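Local coordinates for protein peptidoglycan synthase activator LpoP (Pseudomonas aeruginosa, PDB 6W5Q) that probably activates a peptidoglycan synthase in cell-wall assembly as a lipoprotein, this chain being its globular, all-helical C-terminal domain of the tetratricopeptide repeat family, at residues R40-A45 with Q50-L55; N32-S37 with A56-A61. One frame throughout, in Å; residues are numbered along the deposited sequence.

Interaction 1: residues R40-A45 with Q50-L55. With SO4 (sulfate ion), chain I.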
loop_
_atom_site.group_PDB
_atom_site.type_symbol
_atom_site.label_atom_id
_atom_site.label_comp_id
_atom_site.label_asym_id
_atom_site.label_seq_id
_atom_site.Cartn_x
_atom_site.Cartn_y
_atom_site.Cartn_z
ATOM N N ARG A 40 -10.491 -8.624 -1.104
ATOM C CA ARG A 40 -10.782 -9.890 -1.767
ATOM C C ARG A 40 -9.516 -10.454 -2.402
ATOM O O ARG A 40 -9.290 -11.670 -2.384
ATOM C CB ARG A 40 -11.914 -9.688 -2.794
ATOM C CG ARG A 40 -12.425 -10.976 -3.487
ATOM C CD ARG A 40 -13.643 -10.695 -4.398
ATOM N NE ARG A 40 -14.468 -11.876 -4.691
ATOM C CZ ARG A 40 -14.613 -12.422 -5.905
ATOM N NH1 ARG A 40 -13.980 -11.903 -6.954
ATOM N NH2 ARG A 40 -15.391 -13.496 -6.083
ATOM N N ALA A 41 -8.657 -9.579 -2.934
ATOM C CA ALA A 41 -7.370 -10.012 -3.474
ATOM C C ALA A 41 -6.536 -10.761 -2.431
ATOM O O ALA A 41 -5.820 -11.718 -2.768
ATOM C CB ALA A 41 -6.607 -8.793 -4.004
ATOM N N GLN A 42 -6.604 -10.331 -1.160
ATOM C CA GLN A 42 -5.859 -10.996 -0.087
ATOM C C GLN A 42 -6.346 -12.411 0.188
ATOM O O GLN A 42 -5.577 -13.235 0.690
ATOM C CB GLN A 42 -5.954 -10.202 1.203
ATOM C CG GLN A 42 -5.321 -8.856 1.157
ATOM C CD GLN A 42 -4.977 -8.379 2.543
ATOM O OE1 GLN A 42 -4.066 -8.899 3.177
ATOM N NE2 GLN A 42 -5.724 -7.406 3.036
ATOM N N ARG A 43 -7.619 -12.712 -0.079
ATOM C CA ARG A 43 -8.086 -14.085 0.095
ATOM C C ARG A 43 -7.371 -15.040 -0.853
ATOM O O ARG A 43 -7.186 -16.222 -0.529
ATOM C CB ARG A 43 -9.592 -14.153 -0.115
ATOM C CG ARG A 43 -10.395 -13.422 0.951
ATOM C CD ARG A 43 -11.844 -13.250 0.498
ATOM N NE ARG A 43 -12.547 -14.524 0.363
ATOM C CZ ARG A 43 -13.728 -14.652 -0.229
ATOM N NH1 ARG A 43 -14.318 -13.576 -0.737
ATOM N NH2 ARG A 43 -14.322 -15.842 -0.305
ATOM N N ILE A 44 -6.967 -14.545 -2.022
ATOM C CA ILE A 44 -6.187 -15.324 -2.980
ATOM C C ILE A 44 -4.695 -15.245 -2.677
ATOM O O ILE A 44 -3.974 -16.240 -2.779
ATOM C CB ILE A 44 -6.489 -14.825 -4.408
ATOM C CG1 ILE A 44 -7.970 -15.009 -4.743
ATOM C CG2 ILE A 44 -5.602 -15.513 -5.424
ATOM C CD1 ILE A 44 -8.626 -13.728 -5.200
ATOM N N ALA A 45 -4.200 -14.074 -2.310
ATOM C CA ALA A 45 -2.762 -13.844 -2.178
ATOM C C ALA A 45 -2.517 -13.083 -0.891
ATOM O O ALA A 45 -2.279 -11.868 -0.903
ATOM C CB ALA A 45 -2.230 -13.092 -3.395
ATOM N N GLN A 50 2.498 -6.436 -3.416
ATOM C CA GLN A 50 1.891 -5.506 -4.360
ATOM C C GLN A 50 0.415 -5.287 -4.048
ATOM O O GLN A 50 -0.102 -4.177 -4.229
ATOM C CB GLN A 50 2.090 -5.999 -5.796
ATOM C CG GLN A 50 3.489 -5.694 -6.358
ATOM C CD GLN A 50 3.487 -4.541 -7.349
ATOM O OE1 GLN A 50 2.718 -3.589 -7.199
ATOM N NE2 GLN A 50 4.346 -4.621 -8.373
ATOM N N VAL A 51 -0.268 -6.306 -3.539
ATOM C CA VAL A 51 -1.638 -6.102 -3.087
ATOM C C VAL A 51 -1.657 -5.132 -1.919
ATOM O O VAL A 51 -2.454 -4.184 -1.888
ATOM C CB VAL A 51 -2.291 -7.443 -2.713
ATOM C CG1 VAL A 51 -3.647 -7.196 -2.060
ATOM C CG2 VAL A 51 -2.454 -8.295 -3.934
ATOM N N LEU A 52 -0.770 -5.354 -0.944
ATOM C CA LEU A 52 -0.714 -4.501 0.244
ATOM C C LEU A 52 -0.336 -3.071 -0.120
ATOM O O LEU A 52 -0.878 -2.109 0.444
ATOM C CB LEU A 52 0.273 -5.103 1.254
ATOM C CG LEU A 52 -0.258 -6.461 1.731
ATOM C CD1 LEU A 52 0.699 -7.208 2.600
ATOM C CD2 LEU A 52 -1.581 -6.293 2.457
ATOM N N TYR A 53 0.567 -2.916 -1.091
ATOM C CA TYR A 53 0.946 -1.590 -1.565
ATOM C C TYR A 53 -0.265 -0.799 -2.051
ATOM O O TYR A 53 -0.450 0.369 -1.688
ATOM C CB TYR A 53 1.977 -1.724 -2.680
ATOM C CG TYR A 53 2.355 -0.396 -3.286
ATOM C CD1 TYR A 53 3.268 0.439 -2.648
ATOM C CD2 TYR A 53 1.809 0.019 -4.496
ATOM C CE1 TYR A 53 3.631 1.660 -3.200
ATOM C CE2 TYR A 53 2.162 1.235 -5.058
ATOM C CZ TYR A 53 3.076 2.053 -4.403
ATOM O OH TYR A 53 3.431 3.265 -4.948
ATOM N N ARG A 54 -1.100 -1.421 -2.881
ATOM C CA ARG A 54 -2.284 -0.731 -3.390
ATOM C C ARG A 54 -3.308 -0.521 -2.291
ATOM O O ARG A 54 -4.018 0.495 -2.272
ATOM C CB ARG A 54 -2.916 -1.534 -4.534
ATOM C CG ARG A 54 -1.914 -2.011 -5.544
ATOM C CD ARG A 54 -2.491 -2.117 -6.931
ATOM N NE ARG A 54 -1.421 -2.404 -7.877
ATOM C CZ ARG A 54 -1.509 -2.253 -9.192
ATOM N NH1 ARG A 54 -2.636 -1.815 -9.753
ATOM N NH2 ARG A 54 -0.459 -2.539 -9.948
ATOM N N LEU A 55 -3.444 -1.503 -1.401
ATOM C CA LEU A 55 -4.369 -1.364 -0.286
ATOM C C LEU A 55 -3.968 -0.194 0.608
ATOM O O LEU A 55 -4.807 0.634 0.977
ATOM C CB LEU A 55 -4.420 -2.677 0.496
ATOM C CG LEU A 55 -5.424 -2.722 1.650
ATOM C CD1 LEU A 55 -6.735 -2.100 1.218
ATOM C CD2 LEU A 55 -5.620 -4.161 2.157
HETATM S S SO4 I . -16.882 -14.025 -2.793
HETATM O O1 SO4 I . -17.339 -12.659 -2.529
HETATM O O2 SO4 I . -16.986 -14.879 -1.619
HETATM O O3 SO4 I . -17.645 -14.619 -3.890
HETATM O O4 SO4 I . -15.478 -13.983 -3.170
#

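Interaction 2: residues N32-S37 with A56-A61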
loop_
_atom_site.group_PDB
_atom_site.type_symbol
_atom_site.label_atom_id
_atom_site.label_comp_id
_atom_site.label_asym_id
_atom_site.label_seq_id
_atom_site.Cartn_x
_atom_site.Cartn_y
_atom_site.Cartn_z
ATOM N N ASN A 32 -14.031 3.009 -1.376
ATOM C CA ASN A 32 -14.623 1.964 -0.533
ATOM C C ASN A 32 -14.604 0.604 -1.238
ATOM O O ASN A 32 -14.153 -0.402 -0.670
ATOM C CB ASN A 32 -16.048 2.378 -0.143
ATOM C CG ASN A 32 -16.803 1.301 0.635
ATOM O OD1 ASN A 32 -16.442 0.956 1.752
ATOM N ND2 ASN A 32 -17.886 0.797 0.052
ATOM N N SER A 33 -15.080 0.559 -2.486
ATOM C CA SER A 33 -15.074 -0.688 -3.246
ATOM C C SER A 33 -13.656 -1.128 -3.584
ATOM O O SER A 33 -13.332 -2.320 -3.493
ATOM C CB SER A 33 -15.897 -0.528 -4.518
ATOM O OG SER A 33 -17.212 -0.148 -4.197
ATOM N N ALA A 34 -12.810 -0.183 -4.000
ATOM C CA ALA A 34 -11.405 -0.493 -4.223
ATOM C C ALA A 34 -10.824 -1.221 -3.026
ATOM O O ALA A 34 -10.190 -2.273 -3.164
ATOM C CB ALA A 34 -10.620 0.789 -4.510
ATOM N N ALA A 35 -11.071 -0.696 -1.828
ATOM C CA ALA A 35 -10.578 -1.379 -0.641
ATOM C C ALA A 35 -11.193 -2.771 -0.529
ATOM O O ALA A 35 -10.474 -3.755 -0.283
ATOM C CB ALA A 35 -10.845 -0.532 0.607
ATOM N N ALA A 36 -12.510 -2.883 -0.770
ATOM C CA ALA A 36 -13.168 -4.186 -0.745
ATOM C C ALA A 36 -12.558 -5.132 -1.776
ATOM O O ALA A 36 -12.316 -6.309 -1.478
ATOM C CB ALA A 36 -14.665 -4.029 -0.990
ATOM N N SER A 37 -12.281 -4.629 -2.989
ATOM C CA SER A 37 -11.661 -5.467 -4.018
ATOM C C SER A 37 -10.262 -5.902 -3.613
ATOM O O SER A 37 -9.833 -7.019 -3.930
ATOM C CB SER A 37 -11.585 -4.726 -5.356
ATOM O OG SER A 37 -12.859 -4.399 -5.860
ATOM N N ALA A 56 -2.674 -0.081 0.927
ATOM C CA ALA A 56 -2.214 1.047 1.733
ATOM C C ALA A 56 -2.476 2.361 1.016
ATOM O O ALA A 56 -2.812 3.366 1.645
ATOM C CB ALA A 56 -0.722 0.890 2.051
ATOM N N GLN A 57 -2.347 2.366 -0.312
ATOM C CA GLN A 57 -2.597 3.584 -1.063
ATOM C C GLN A 57 -4.047 4.035 -0.937
ATOM O O GLN A 57 -4.328 5.218 -0.681
ATOM C CB GLN A 57 -2.233 3.366 -2.520
ATOM C CG GLN A 57 -0.805 3.696 -2.831
ATOM C CD GLN A 57 -0.660 4.101 -4.272
ATOM O OE1 GLN A 57 -0.134 3.344 -5.089
ATOM N NE2 GLN A 57 -1.143 5.300 -4.605
ATOM N N VAL A 58 -4.984 3.103 -1.127
ATOM C CA VAL A 58 -6.405 3.427 -1.058
ATOM C C VAL A 58 -6.772 3.935 0.329
ATOM O O VAL A 58 -7.513 4.917 0.466
ATOM C CB VAL A 58 -7.240 2.196 -1.455
ATOM C CG1 VAL A 58 -8.728 2.446 -1.236
ATOM C CG2 VAL A 58 -6.961 1.866 -2.897
ATOM N N ARG A 59 -6.276 3.267 1.380
ATOM C CA ARG A 59 -6.556 3.727 2.739
ATOM C C ARG A 59 -5.964 5.100 2.969
ATOM O O ARG A 59 -6.589 5.961 3.599
ATOM C CB ARG A 59 -5.990 2.763 3.776
ATOM C CG ARG A 59 -6.466 1.329 3.636
ATOM C CD ARG A 59 -7.270 0.898 4.834
ATOM N NE ARG A 59 -7.868 -0.434 4.692
ATOM C CZ ARG A 59 -9.165 -0.687 4.511
ATOM N NH1 ARG A 59 -10.055 0.312 4.459
ATOM N NH2 ARG A 59 -9.565 -1.947 4.409
ATOM N N LEU A 60 -4.734 5.310 2.499
ATOM C CA LEU A 60 -4.137 6.627 2.636
ATOM C C LEU A 60 -4.976 7.663 1.901
ATOM O O LEU A 60 -5.212 8.766 2.409
ATOM C CB LEU A 60 -2.704 6.604 2.112
ATOM C CG LEU A 60 -1.922 7.900 2.312
ATOM C CD1 LEU A 60 -1.915 8.313 3.773
ATOM C CD2 LEU A 60 -0.521 7.702 1.797
ATOM N N ALA A 61 -5.475 7.307 0.714
ATOM C CA ALA A 61 -6.290 8.251 -0.028
ATOM C C ALA A 61 -7.623 8.514 0.671
ATOM O O ALA A 61 -8.188 9.593 0.513
ATOM C CB ALA A 61 -6.498 7.751 -1.456
#

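Interaction 1: residues R40-A45 with Q50-L55
Q42 reaches from helix 31-44 across three side chains of helix 49-61, touching each with a different part of its length. Its CB does not aim straight at the other helix; with CG anti to the carbonyl carbon (chi1 -65°) and the chain extended beyond it, the amide is carried over to the partner. On the way, Q42 CG packs on V51 CG1 at 4.0 Å. Further out Q42 CD lies over L52 CD2, and OE1 passes the same methyl, while Q42 NE2 comes to 3.4 Å from L55 CD2. The Q42 side chain runs at about a right angle to those of both leucines, and its amide end meets their methyl groups. Its oxygen is not left without a partner: R74 of helix 65-78 donates a hydrogen bond to OE1, tying this helix pair to the next helix.

The two segments run nearly antiparallel, at 167° with axes 10.2 Å apart, joined by the short connection 45-48; they lie within a tetratricopeptide repeat region, whose fold is built from such antiparallel helices. Beside Q42, A41 points its methyl directly at V51, with A41 CB 3.9 Å from V51 CG1, and the small alanine lets the backbones come close, the two CA atoms being 6.9 Å apart.

On the side of helix 31-44 turned from this interface, R40 and R43 grip a sulfate ion, probably from the crystallisation liquor. R40 presents the edge of its guanidinium, with R40 NE 2.8 Å from sulfate O4 and NH2 bonding to the same oxygen. R43 NH2 donates to sulfate O2 at 3.1 Å, and R43 NH1 adds weak bonds to O2 and O4.

Interaction 2: residues N32-S37 with A56-A61
V58 of helix 49-61 points its forked side chain at two consecutive alanines of helix 31-44, and the two branches divide the work. V58 CG1, anti to the backbone N (chi1 173°), lies against both: it is 4.1 Å from A34 CB and equally far from A35 CB. It also nears the main chain, 4.0 Å from A35 N. The other branch, V58 CG2, turns to A34 alone and meets its methyl at 4.1 Å. The alanine methyls both point toward helix 56-61, so the valine faces two short side chains with backbone close behind them. The CA atoms of A35 and V58 are accordingly 6.4 Å apart.

R59 comes in differently. Its CB does not head for the opposite helix, but the chain bends at chi2 (-116°) and brings the guanidinium up to A35 face-on. The methyl of A35 sits over one face of that flat group, with A35 CB 4.0 Å from R59 NH1. The charged end is held by E39 further along helix 31-44, in a salt bridge through R59 NH2, so the guanidinium has an apolar neighbour over one face and a carboxylate partner at NH2.

Around this pair, V58 also touches L31 and L38 of helix 31-44 and Q26 of helix 13-28, which brings a third helix against the valine. The axes of 32-37 and 56-61 approach to 9.5 Å and cross at -156°, close to antiparallel. Antiparallel helices packed side by side, with small residues where they come close, fit the tetratricopeptide repeat fold, and this region is assigned to that family.

Both interactions join the same two helices, 31-44 and 49-61, and interaction 1 is nested inside the loop that interaction 2 closes: 40-45 with 50-55 lies near the turn, 32-37 with 56-61 at the far ends. Both are mainly buried, and each sets a valine against alanine. They differ in the polar chain beside that apolar pair. In interaction 1 it comes from helix 31-44, a neutral glutamine laid across leucines and bonded to helix 65-78; in interaction 2 it comes from helix 49-61, a charged arginine paired with E39 on the opposite helix. In interaction 1 the far side of 40-45 carries two exposed arginines that bind a sulfate.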